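Local coordinates for protein leucine aminopeptidase 2 (Saccharomyces cerevisiae, PDB 2XQ0) that removes N-terminal residues from peptides, preferring di- and tripeptides, as a zinc-dependent M1 aminopeptidase with low epoxide hydrolase activity in vitro, at residues A[317-322]-A[426-431]; A[19-24]-A[158-163]. All coordinates share one frame; numbering follows the deposited sequence.

Overall arrangement
Both contacts lie on the same side of the chain's centre, their own centres about 15 Å apart, and contact 2 closes in the sequence before contact 1 opens. Contact 1 belongs to the zinc peptidase domain; contact 2 ties two loops beside the N-terminal beta sheet. They meet at Trp317, whose NE1 lies 3.6 Å from CD of Pro161. In contact 1, Phe320 touches the bound bestatin, and the Trp321 side chain lies about 6 Å from that of the zinc ligand Glu324 and about 11 Å from the zinc ion. In contact 2, the Asp159 side chain is about 11 Å from bestatin, and about 7 Å from the side chain of substrate-binding Leu146.

Contact 1. Residues A[317-322]-A[426-431]; sequences WNHFWL and LDTFQF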
loop_
_atom_site.group_PDB
_atom_site.type_symbol
_atom_site.label_atom_id
_atom_site.label_comp_id
_atom_site.label_asym_id
_atom_site.label_seq_id
_atom_site.Cartn_x
_atom_site.Cartn_y
_atom_site.Cartn_z
ATOM N N TRP A 317 5.796 8.678 10.860
ATOM C CA TRP A 317 4.466 8.344 10.367
ATOM C C TRP A 317 3.473 9.508 10.511
ATOM O O TRP A 317 2.351 9.426 10.036
ATOM C CB TRP A 317 3.971 7.036 10.990
ATOM C CG TRP A 317 5.007 5.944 10.762
ATOM C CD1 TRP A 317 5.819 5.374 11.701
ATOM C CD2 TRP A 317 5.392 5.372 9.500
ATOM N NE1 TRP A 317 6.672 4.463 11.104
ATOM C CE2 TRP A 317 6.430 4.448 9.754
ATOM C CE3 TRP A 317 4.950 5.545 8.181
ATOM C CZ2 TRP A 317 7.022 3.688 8.739
ATOM C CZ3 TRP A 317 5.547 4.801 7.174
ATOM C CH2 TRP A 317 6.562 3.882 7.455
ATOM N N ASN A 318 3.915 10.601 11.129
ATOM C CA ASN A 318 3.149 11.853 11.119
ATOM C C ASN A 318 3.121 12.518 9.763
ATOM O O ASN A 318 2.246 13.327 9.500
ATOM C CB ASN A 318 3.746 12.871 12.091
ATOM C CG ASN A 318 3.403 12.591 13.526
ATOM O OD1 ASN A 318 2.616 11.697 13.835
ATOM N ND2 ASN A 318 3.952 13.401 14.420
ATOM N N HIS A 319 4.108 12.210 8.928
ATOM C CA HIS A 319 4.279 12.878 7.628
ATOM C C HIS A 319 4.168 11.869 6.477
ATOM O O HIS A 319 4.810 12.007 5.427
ATOM C CB HIS A 319 5.623 13.614 7.593
ATOM C CG HIS A 319 5.788 14.572 8.724
ATOM N ND1 HIS A 319 5.307 15.863 8.676
ATOM C CD2 HIS A 319 6.305 14.405 9.962
ATOM C CE1 HIS A 319 5.548 16.458 9.831
ATOM N NE2 HIS A 319 6.150 15.593 10.630
ATOM N N PHE A 320 3.353 10.848 6.715
ATOM C CA PHE A 320 3.124 9.754 5.774
ATOM C C PHE A 320 2.622 10.265 4.421
ATOM O O PHE A 320 2.844 9.622 3.392
ATOM C CB PHE A 320 2.112 8.788 6.393
ATOM C CG PHE A 320 1.904 7.521 5.607
ATOM C CD1 PHE A 320 2.989 6.774 5.170
ATOM C CD2 PHE A 320 0.615 7.041 5.369
ATOM C CE1 PHE A 320 2.801 5.584 4.464
ATOM C CE2 PHE A 320 0.417 5.858 4.666
ATOM C CZ PHE A 320 1.523 5.131 4.213
ATOM N N TRP A 321 1.948 11.416 4.413
ATOM C CA TRP A 321 1.455 11.986 3.156
ATOM C C TRP A 321 2.578 12.240 2.131
ATOM O O TRP A 321 2.346 12.161 0.916
ATOM C CB TRP A 321 0.627 13.260 3.396
ATOM C CG TRP A 321 1.432 14.523 3.489
ATOM C CD1 TRP A 321 1.986 15.062 4.615
ATOM C CD2 TRP A 321 1.751 15.415 2.416
ATOM N NE1 TRP A 321 2.636 16.238 4.306
ATOM C CE2 TRP A 321 2.514 16.472 2.962
ATOM C CE3 TRP A 321 1.470 15.423 1.042
ATOM C CZ2 TRP A 321 2.997 17.532 2.179
ATOM C CZ3 TRP A 321 1.955 16.472 0.267
ATOM C CH2 TRP A 321 2.707 17.515 0.842
ATOM N N LEU A 322 3.785 12.532 2.611
ATOM C CA LEU A 322 4.921 12.787 1.715
ATOM C C LEU A 322 5.226 11.560 0.879
ATOM O O LEU A 322 5.683 11.665 -0.253
ATOM C CB LEU A 322 6.168 13.181 2.493
ATOM C CG LEU A 322 6.143 14.609 3.062
ATOM C CD1 LEU A 322 7.339 14.863 3.972
ATOM C CD2 LEU A 322 6.088 15.614 1.912
ATOM N N LEU A 426 12.709 13.061 5.445
ATOM C CA LEU A 426 12.332 14.451 5.718
ATOM C C LEU A 426 10.931 14.614 6.272
ATOM O O LEU A 426 10.131 13.665 6.270
ATOM C CB LEU A 426 12.462 15.306 4.459
ATOM C CG LEU A 426 11.213 15.312 3.571
ATOM C CD1 LEU A 426 11.273 16.458 2.596
ATOM C CD2 LEU A 426 11.076 13.991 2.825
ATOM N N ASP A 427 10.653 15.820 6.767
ATOM C CA ASP A 427 9.327 16.154 7.261
ATOM C C ASP A 427 8.646 17.182 6.341
ATOM O O ASP A 427 9.234 17.668 5.379
ATOM C CB ASP A 427 9.359 16.574 8.751
ATOM C CG ASP A 427 10.149 17.849 8.995
ATOM O OD1 ASP A 427 10.185 18.690 8.087
ATOM O OD2 ASP A 427 10.719 18.025 10.102
ATOM N N THR A 428 7.381 17.461 6.603
ATOM C CA THR A 428 6.612 18.365 5.774
ATOM C C THR A 428 7.249 19.753 5.733
ATOM O O THR A 428 7.202 20.444 4.720
ATOM C CB THR A 428 5.226 18.514 6.377
ATOM O OG1 THR A 428 4.589 17.232 6.393
ATOM C CG2 THR A 428 4.398 19.498 5.589
ATOM N N PHE A 429 7.835 20.161 6.853
ATOM C CA PHE A 429 8.380 21.504 6.956
ATOM C C PHE A 429 9.545 21.670 6.000
ATOM O O PHE A 429 9.686 22.716 5.368
ATOM C CB PHE A 429 8.771 21.810 8.404
ATOM C CG PHE A 429 7.670 21.526 9.382
ATOM C CD1 PHE A 429 6.559 22.353 9.437
ATOM C CD2 PHE A 429 7.716 20.410 10.199
ATOM C CE1 PHE A 429 5.528 22.085 10.306
ATOM C CE2 PHE A 429 6.683 20.134 11.084
ATOM C CZ PHE A 429 5.591 20.973 11.138
ATOM N N GLN A 430 10.356 20.623 5.857
ATOM C CA GLN A 430 11.473 20.664 4.919
ATOM C C GLN A 430 10.951 20.665 3.472
ATOM O O GLN A 430 11.533 21.293 2.582
ATOM C CB GLN A 430 12.413 19.479 5.159
ATOM C CG GLN A 430 13.053 19.449 6.556
ATOM C CD GLN A 430 13.787 18.154 6.804
ATOM O OE1 GLN A 430 13.184 17.155 7.190
ATOM N NE2 GLN A 430 15.096 18.150 6.557
ATOM N N PHE A 431 9.852 19.954 3.240
ATOM C CA PHE A 431 9.197 19.985 1.934
ATOM C C PHE A 431 8.843 21.438 1.613
ATOM O O PHE A 431 9.178 21.940 0.545
ATOM C CB PHE A 431 7.944 19.099 1.924
ATOM C CG PHE A 431 6.983 19.401 0.786
ATOM C CD1 PHE A 431 7.282 19.028 -0.509
ATOM C CD2 PHE A 431 5.778 20.036 1.027
ATOM C CE1 PHE A 431 6.399 19.291 -1.562
ATOM C CE2 PHE A 431 4.889 20.308 -0.012
ATOM C CZ PHE A 431 5.206 19.936 -1.312
#
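His319 opens the contact, its ring laid over Asp427 and its ND1 set against Thr428. CB of Asp427 sits almost exactly above the ring centre, a CH-pi contact of 3.8 Å from that carbon to the His319 ring centroid, while at the ring edge His319 ND1 lies in plane with Thr428 OG1, 2.8 Å away in a hydrogen bond. NE2 is hydrogen-bonded to the Glu16 carboxylate, so both ring nitrogens are engaged and the imidazole's rotation is fixed. Trp321 reaches the same hydroxyl: with CG between the backbone N and the carbonyl carbon (chi1 86°), the indole swings across, and Trp321 NE1 donates to Thr428 OG1 at 3.0 Å, nearly in the ring plane. The far rim of this indole points at the face of Phe431 in a T-shaped pair, Trp321 CH2 being 3.6 Å from Phe431 CE2 and the planes at 87°. A leucine in place of Trp321 would probably leave the Thr428 hydroxyl without one of its two partners and open a gap beside the Phe431 ring. Leu322 follows with its methyls divided: CD1 packs 3.6 Å from the carbonyl carbon of Asp427, and CD2 on CB of Phe431. Asp427 forms a capping box with Gln430, and its OD2 is hydrogen-bonded to the Ser14 hydroxyl and the backbone N of Glu16. The N-terminal part of helix 321-339 thus packs against the start of helix 428-438, with helices 388-403 and 407-420 closing round Trp321, Leu322 and Phe431, while Leu426, ending strand 424-426, bonds through its backbone to Thr313 of strand 312-314.

Contact 2. Residues A[19-24]-A[158-163]; sequences QSTLSN and FDTPSV
Ser23 and Phe158 meet in an unusual way for two loops that both carry so many hydroxyls and carbonyls: Ser23 sets both CB and OG against the edge of the Phe158 ring, each 3.5 Å from Phe158 CD1, and the two segments share no hydrogen bond. Ser23 OG lies in the plane of the ring at that edge, but bonds within its own loop, where it donates to Thr21 OG1 at 2.8 Å. Thr21 OG1 also accepts from Ser23 N at 3.0 Å, which makes an ST turn, and has a further hydrogen bond to Asp70. In Thr21 the hydroxyl lies opposite the backbone N (chi1 179°), which turns Thr21 CG2 to Thr160, 4.1 Å from Thr160 CB. Thr160 repeats the device: Thr160 OG1 accepts from Ser162 N at 3.1 Å in a second ST turn and is also hydrogen-bonded to the Asp18 carboxylate. Asn24 brings OD1 to 4.2 Å from Phe158 CE1, the amide and ring planes 36° apart, although that oxygen is hydrogen-bonded to the backbone N of His68 in strand 66-69. The Phe158 ring reaches Phe28 and Val30 of strand 28-40 and Leu67 and Leu69 of strand 66-69, while Asp159 forms a salt bridge with Arg152. Polar groups are therefore largely satisfied within each loop or by third parties, notably Asp70, which bonds to both loops, and the segments meet directly through van der Waals contacts alone.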
loop_
_atom_site.group_PDB
_atom_site.type_symbol
_atom_site.label_atom_id
_atom_site.label_comp_id
_atom_site.label_asym_id
_atom_site.label_seq_id
_atom_site.Cartn_x
_atom_site.Cartn_y
_atom_site.Cartn_z
ATOM N N GLN A 19 8.031 9.499 16.992
ATOM C CA GLN A 19 7.506 9.033 18.282
ATOM C C GLN A 19 7.105 7.551 18.306
ATOM O O GLN A 19 6.702 7.039 19.355
ATOM C CB GLN A 19 6.269 9.855 18.651
ATOM C CG GLN A 19 6.535 11.352 18.786
ATOM C CD GLN A 19 7.273 11.680 20.049
ATOM O OE1 GLN A 19 7.007 11.099 21.098
ATOM N NE2 GLN A 19 8.203 12.622 19.967
ATOM N N SER A 20 7.187 6.879 17.155
ATOM C CA SER A 20 6.757 5.481 17.049
ATOM C C SER A 20 7.899 4.492 17.235
ATOM O O SER A 20 7.692 3.290 17.078
ATOM C CB SER A 20 6.105 5.210 15.684
ATOM O OG SER A 20 4.922 5.973 15.526
ATOM N N THR A 21 9.102 4.979 17.540
ATOM C CA THR A 21 10.225 4.066 17.811
ATOM C C THR A 21 10.662 4.177 19.268
ATOM O O THR A 21 10.592 5.246 19.874
ATOM C CB THR A 21 11.436 4.315 16.892
ATOM O OG1 THR A 21 12.490 3.405 17.220
ATOM C CG2 THR A 21 11.960 5.711 17.054
ATOM N N LEU A 22 11.115 3.062 19.825
ATOM C CA LEU A 22 11.653 3.043 21.181
ATOM C C LEU A 22 13.178 3.131 21.121
ATOM O O LEU A 22 13.856 3.108 22.149
ATOM C CB LEU A 22 11.231 1.755 21.888
ATOM C CG LEU A 22 9.722 1.570 22.041
ATOM C CD1 LEU A 22 9.391 0.257 22.743
ATOM C CD2 LEU A 22 9.127 2.747 22.794
ATOM N N SER A 23 13.715 3.209 19.909
ATOM C CA SER A 23 15.163 3.186 19.714
ATOM C C SER A 23 15.773 4.565 19.971
ATOM O O SER A 23 15.067 5.572 19.967
ATOM C CB SER A 23 15.516 2.715 18.306
ATOM O OG SER A 23 15.264 3.734 17.356
ATOM N N ASN A 24 17.079 4.623 20.218
ATOM C CA ASN A 24 17.697 5.941 20.356
ATOM C C ASN A 24 18.480 6.280 19.103
ATOM O O ASN A 24 19.695 6.474 19.120
ATOM C CB ASN A 24 18.511 6.100 21.649
ATOM C CG ASN A 24 19.582 5.028 21.840
ATOM O OD1 ASN A 24 19.696 4.066 21.078
ATOM N ND2 ASN A 24 20.368 5.196 22.895
ATOM N N PHE A 158 16.719 -0.231 14.350
ATOM C CA PHE A 158 16.195 1.118 14.542
ATOM C C PHE A 158 15.007 1.239 13.595
ATOM O O PHE A 158 15.154 1.677 12.450
ATOM C CB PHE A 158 17.254 2.142 14.184
ATOM C CG PHE A 158 18.463 2.108 15.076
ATOM C CD1 PHE A 158 18.395 2.566 16.379
ATOM C CD2 PHE A 158 19.671 1.633 14.609
ATOM C CE1 PHE A 158 19.510 2.552 17.202
ATOM C CE2 PHE A 158 20.793 1.624 15.433
ATOM C CZ PHE A 158 20.708 2.082 16.730
ATOM N N ASP A 159 13.835 0.812 14.060
ATOM C CA ASP A 159 12.648 0.679 13.203
ATOM C C ASP A 159 11.926 2.013 13.007
ATOM O O ASP A 159 10.789 2.211 13.473
ATOM C CB ASP A 159 11.681 -0.384 13.761
ATOM C CG ASP A 159 10.587 -0.767 12.770
ATOM O OD1 ASP A 159 10.641 -0.329 11.599
ATOM O OD2 ASP A 159 9.662 -1.526 13.153
ATOM N N THR A 160 12.590 2.922 12.297
ATOM C CA THR A 160 12.005 4.222 11.965
ATOM C C THR A 160 12.359 4.574 10.516
ATOM O O THR A 160 13.432 4.226 10.030
ATOM C CB THR A 160 12.466 5.339 12.965
ATOM O OG1 THR A 160 12.245 6.629 12.390
ATOM C CG2 THR A 160 13.925 5.201 13.304
ATOM N N PRO A 161 11.441 5.242 9.808
ATOM C CA PRO A 161 11.790 5.593 8.427
ATOM C C PRO A 161 12.845 6.709 8.359
ATOM O O PRO A 161 13.362 6.985 7.272
ATOM C CB PRO A 161 10.454 6.010 7.816
ATOM C CG PRO A 161 9.558 6.343 8.986
ATOM C CD PRO A 161 10.007 5.429 10.102
ATOM N N SER A 162 13.180 7.304 9.507
ATOM C CA SER A 162 14.302 8.234 9.602
ATOM C C SER A 162 15.657 7.557 9.442
ATOM O O SER A 162 16.637 8.214 9.106
ATOM C CB SER A 162 14.287 9.010 10.929
ATOM O OG SER A 162 13.317 10.039 10.911
ATOM N N VAL A 163 15.729 6.249 9.687
ATOM C CA VAL A 163 17.010 5.554 9.568
ATOM C C VAL A 163 17.070 4.746 8.280
ATOM O O VAL A 163 16.223 3.892 8.066
ATOM C CB VAL A 163 17.252 4.636 10.783
ATOM C CG1 VAL A 163 18.526 3.797 10.610
ATOM C CG2 VAL A 163 17.337 5.481 12.053
#